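Local coordinates for proline dipeptidase (Streptococcus agalactiae, PDB 3OOO), which probably acts, as a whole protein, as a manganese-dependent hydrolase of the M24B peptidase family, this chain being its N-terminal domain, at residues K4-V15 / L124-R132. Residues are numbered along the deposited sequence; the frame is centred on the assembly and turned at random.
Sequences KLNRIRHHLHSV and LTPYIQNMR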
# COMPACT_ATOMS: atom_id res chain seq x y z
N LYS A 4 -5.42 24.56 6.49
CA LYS A 4 -4.96 23.21 6.82
C LYS A 4 -3.57 22.96 6.25
O LYS A 4 -2.69 22.45 6.96
CB LYS A 4 -5.93 22.16 6.30
CG LYS A 4 -7.35 22.26 6.87
CD LYS A 4 -8.32 21.44 6.03
CE LYS A 4 -9.75 21.60 6.52
NZ LYS A 4 -10.71 20.97 5.58
N LEU A 5 -3.37 23.33 4.99
CA LEU A 5 -2.07 23.12 4.34
C LEU A 5 -0.97 23.98 4.96
O LEU A 5 0.16 23.52 5.11
CB LEU A 5 -2.17 23.32 2.83
CG LEU A 5 -2.83 22.17 2.06
CD1 LEU A 5 -3.19 22.57 0.62
CD2 LEU A 5 -1.95 20.92 2.08
N ASN A 6 -1.30 25.22 5.33
CA ASN A 6 -0.35 26.09 6.04
C ASN A 6 0.06 25.48 7.38
O ASN A 6 1.24 25.49 7.74
CB ASN A 6 -0.92 27.49 6.25
CG ASN A 6 -1.04 28.30 4.96
OD1 ASN A 6 -0.28 28.11 4.01
ND2 ASN A 6 -2.01 29.21 4.93
N ARG A 7 -0.91 24.95 8.11
CA ARG A 7 -0.62 24.28 9.38
C ARG A 7 0.29 23.06 9.22
O ARG A 7 1.21 22.87 10.02
CB ARG A 7 -1.91 23.88 10.09
CG ARG A 7 -2.47 24.98 10.97
CD ARG A 7 -3.77 24.54 11.59
NE ARG A 7 -4.90 24.73 10.68
CZ ARG A 7 -6.10 24.19 10.85
NH1 ARG A 7 -6.35 23.41 11.89
NH2 ARG A 7 -7.06 24.42 9.96
N ILE A 8 0.04 22.25 8.19
CA ILE A 8 0.89 21.10 7.90
C ILE A 8 2.32 21.55 7.60
O ILE A 8 3.28 20.98 8.12
CB ILE A 8 0.32 20.23 6.75
CG1 ILE A 8 -0.98 19.57 7.21
CG2 ILE A 8 1.33 19.17 6.29
CD1 ILE A 8 -1.78 18.94 6.09
N ARG A 9 2.44 22.61 6.80
CA ARG A 9 3.74 23.17 6.44
C ARG A 9 4.53 23.60 7.68
O ARG A 9 5.71 23.28 7.82
CB ARG A 9 3.57 24.34 5.47
CG ARG A 9 4.86 24.81 4.84
CD ARG A 9 4.62 25.95 3.86
NE ARG A 9 4.06 27.11 4.54
CZ ARG A 9 4.78 27.99 5.23
NH1 ARG A 9 6.09 27.84 5.33
NH2 ARG A 9 4.18 29.01 5.82
N HIS A 10 3.86 24.31 8.59
CA HIS A 10 4.51 24.75 9.82
C HIS A 10 4.87 23.58 10.73
O HIS A 10 5.91 23.58 11.39
CB HIS A 10 3.65 25.77 10.56
CG HIS A 10 3.61 27.12 9.90
ND1 HIS A 10 4.71 27.95 9.86
CD2 HIS A 10 2.62 27.77 9.25
CE1 HIS A 10 4.39 29.06 9.21
NE2 HIS A 10 3.13 28.97 8.83
N HIS A 11 4.01 22.56 10.73
CA HIS A 11 4.25 21.35 11.51
C HIS A 11 5.49 20.60 11.05
O HIS A 11 6.20 20.01 11.87
CB HIS A 11 3.04 20.43 11.45
CG HIS A 11 3.28 19.08 12.05
ND1 HIS A 11 3.55 18.91 13.40
CD2 HIS A 11 3.30 17.85 11.50
CE1 HIS A 11 3.72 17.62 13.64
NE2 HIS A 11 3.58 16.96 12.51
N LEU A 12 5.76 20.62 9.75
CA LEU A 12 6.97 20.02 9.23
C LEU A 12 8.22 20.61 9.89
O LEU A 12 9.20 19.90 10.09
CB LEU A 12 7.05 20.14 7.70
CG LEU A 12 5.99 19.43 6.85
CD1 LEU A 12 6.18 19.79 5.39
CD2 LEU A 12 6.04 17.91 7.03
N HIS A 13 8.17 21.89 10.25
CA HIS A 13 9.28 22.53 10.97
C HIS A 13 9.52 21.89 12.35
O HIS A 13 10.67 21.79 12.79
CB HIS A 13 9.10 24.05 11.10
CG HIS A 13 8.78 24.75 9.82
ND1 HIS A 13 7.92 25.83 9.75
CD2 HIS A 13 9.19 24.53 8.54
CE1 HIS A 13 7.82 26.24 8.50
NE2 HIS A 13 8.58 25.47 7.75
N SER A 14 8.45 21.48 13.02
CA SER A 14 8.53 20.89 14.36
C SER A 14 9.26 19.55 14.36
O SER A 14 9.82 19.14 15.37
CB SER A 14 7.14 20.73 14.98
OG SER A 14 6.45 21.97 15.02
N VAL A 15 9.24 18.88 13.21
CA VAL A 15 9.91 17.59 13.07
C VAL A 15 11.06 17.69 12.07
O VAL A 15 11.33 18.77 11.53
CB VAL A 15 8.92 16.50 12.61
CG1 VAL A 15 7.78 16.37 13.61
CG2 VAL A 15 8.39 16.81 11.22
N LEU A 124 2.52 9.54 8.51
CA LEU A 124 2.07 10.81 9.04
C LEU A 124 2.17 10.81 10.56
O LEU A 124 1.96 9.78 11.22
CB LEU A 124 0.62 11.09 8.63
CG LEU A 124 0.25 11.09 7.15
CD1 LEU A 124 -1.24 11.43 7.03
CD2 LEU A 124 1.09 12.07 6.34
N THR A 125 2.49 11.97 11.11
CA THR A 125 2.55 12.17 12.55
C THR A 125 1.12 12.20 13.11
O THR A 125 0.17 12.44 12.37
CB THR A 125 3.23 13.50 12.88
OG1 THR A 125 2.58 14.55 12.15
CG2 THR A 125 4.70 13.46 12.51
N PRO A 126 0.97 11.95 14.43
CA PRO A 126 -0.36 12.07 15.03
C PRO A 126 -1.03 13.41 14.76
O PRO A 126 -2.24 13.45 14.51
CB PRO A 126 -0.07 11.90 16.52
CG PRO A 126 1.09 10.98 16.55
CD PRO A 126 1.94 11.37 15.37
N TYR A 127 -0.27 14.50 14.78
CA TYR A 127 -0.82 15.84 14.52
C TYR A 127 -1.55 15.92 13.17
O TYR A 127 -2.67 16.43 13.10
CB TYR A 127 0.25 16.93 14.61
CG TYR A 127 -0.25 18.31 14.24
CD1 TYR A 127 -1.09 19.02 15.10
CD2 TYR A 127 0.10 18.90 13.03
CE1 TYR A 127 -1.55 20.28 14.77
CE2 TYR A 127 -0.36 20.16 12.68
CZ TYR A 127 -1.19 20.85 13.55
OH TYR A 127 -1.65 22.10 13.22
N ILE A 128 -0.91 15.41 12.12
CA ILE A 128 -1.53 15.40 10.79
C ILE A 128 -2.69 14.39 10.74
O ILE A 128 -3.76 14.70 10.20
CB ILE A 128 -0.50 15.12 9.66
CG1 ILE A 128 0.62 16.16 9.68
CG2 ILE A 128 -1.19 15.12 8.29
CD1 ILE A 128 1.80 15.84 8.76
N GLN A 129 -2.49 13.21 11.32
CA GLN A 129 -3.50 12.15 11.36
C GLN A 129 -4.81 12.62 11.98
O GLN A 129 -5.90 12.31 11.48
CB GLN A 129 -2.99 10.94 12.15
CG GLN A 129 -1.96 10.07 11.43
CD GLN A 129 -1.55 8.87 12.26
OE1 GLN A 129 -2.39 8.10 12.72
NE2 GLN A 129 -0.24 8.71 12.46
N ASN A 130 -4.70 13.37 13.07
CA ASN A 130 -5.85 13.73 13.90
C ASN A 130 -6.50 15.08 13.59
O ASN A 130 -7.41 15.52 14.30
CB ASN A 130 -5.46 13.67 15.39
CG ASN A 130 -4.96 12.29 15.81
OD1 ASN A 130 -5.44 11.26 15.33
ND2 ASN A 130 -3.99 12.27 16.71
N MSE A 131 -6.04 15.75 12.53
CA MSE A 131 -6.59 17.04 12.14
C MSE A 131 -8.02 16.89 11.61
O MSE A 131 -8.90 17.66 11.98
CB MSE A 131 -5.69 17.74 11.10
CG MSE A 131 -5.81 19.27 11.10
SE MSE A 131 -4.53 20.15 9.90
CE MSE A 131 -2.98 19.04 10.29
N ARG A 132 -8.23 15.88 10.76
CA ARG A 132 -9.55 15.62 10.18
C ARG A 132 -10.52 15.09 11.24
O ARG A 132 -11.65 15.56 11.33
CB ARG A 132 -9.45 14.64 9.01
CG ARG A 132 -10.76 14.44 8.26
CD ARG A 132 -10.58 13.59 7.02
NE ARG A 132 -11.85 13.40 6.32
CZ ARG A 132 -12.64 12.33 6.46
NH1 ARG A 132 -13.77 12.26 5.77
NH2 ARG A 132 -12.29 11.34 7.26
OXT ARG A 132 -10.20 14.19 12.02
O HOH W 1 1.07 23.73 12.59
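His11 reaches from helix 3-14 to the start of helix 126-129 and meets three side chains there. Its NE2 lies 2.6 Å from Thr125 OG1, which approaches at the ring edge, near the ring plane. Either atom could donate this hydrogen bond, which is bent at 138°. Thr125 is the N-cap residue, and its OG1 sits between its own backbone N and carbonyl carbon (chi1 53°), turned to the histidine. Tyr127 covers one face of the imidazole. Its CD2 is 3.3 Å from His11 CG, and its CB makes a CH-pi contact over the same ring. The ring planes are 42° apart, neither stacked nor edge-to-face. The two side chains run past each other in opposite directions. Ile128 CG1 meets the imidazole obliquely, 3.7 Å from His11 CD2. The phenol OH of Tyr127 rests 3.6 Å from Arg7 CB. A water bridges that OH and Arg7 O. Arg7 NH2 is hydrogen-bonded to Ser3 OG.

Next to the His11-Thr125 pair the contact turns largely apolar. Ile128 CD1 packs on Ile8 CG2 (4.2 Å), the side chains crossing at about a right angle. In the conformer described, selenomethionine Met131 bends at chi3, bringing CE to 3.7 Å from Ile8 CG1 and SE over one guanidinium face of Arg7. Both isoleucines also touch Phe22 of strand 19-22. The contact thus joins this chain's first and last helices on one face of the mixed sheet in the creatinase/prolidase N-terminal domain.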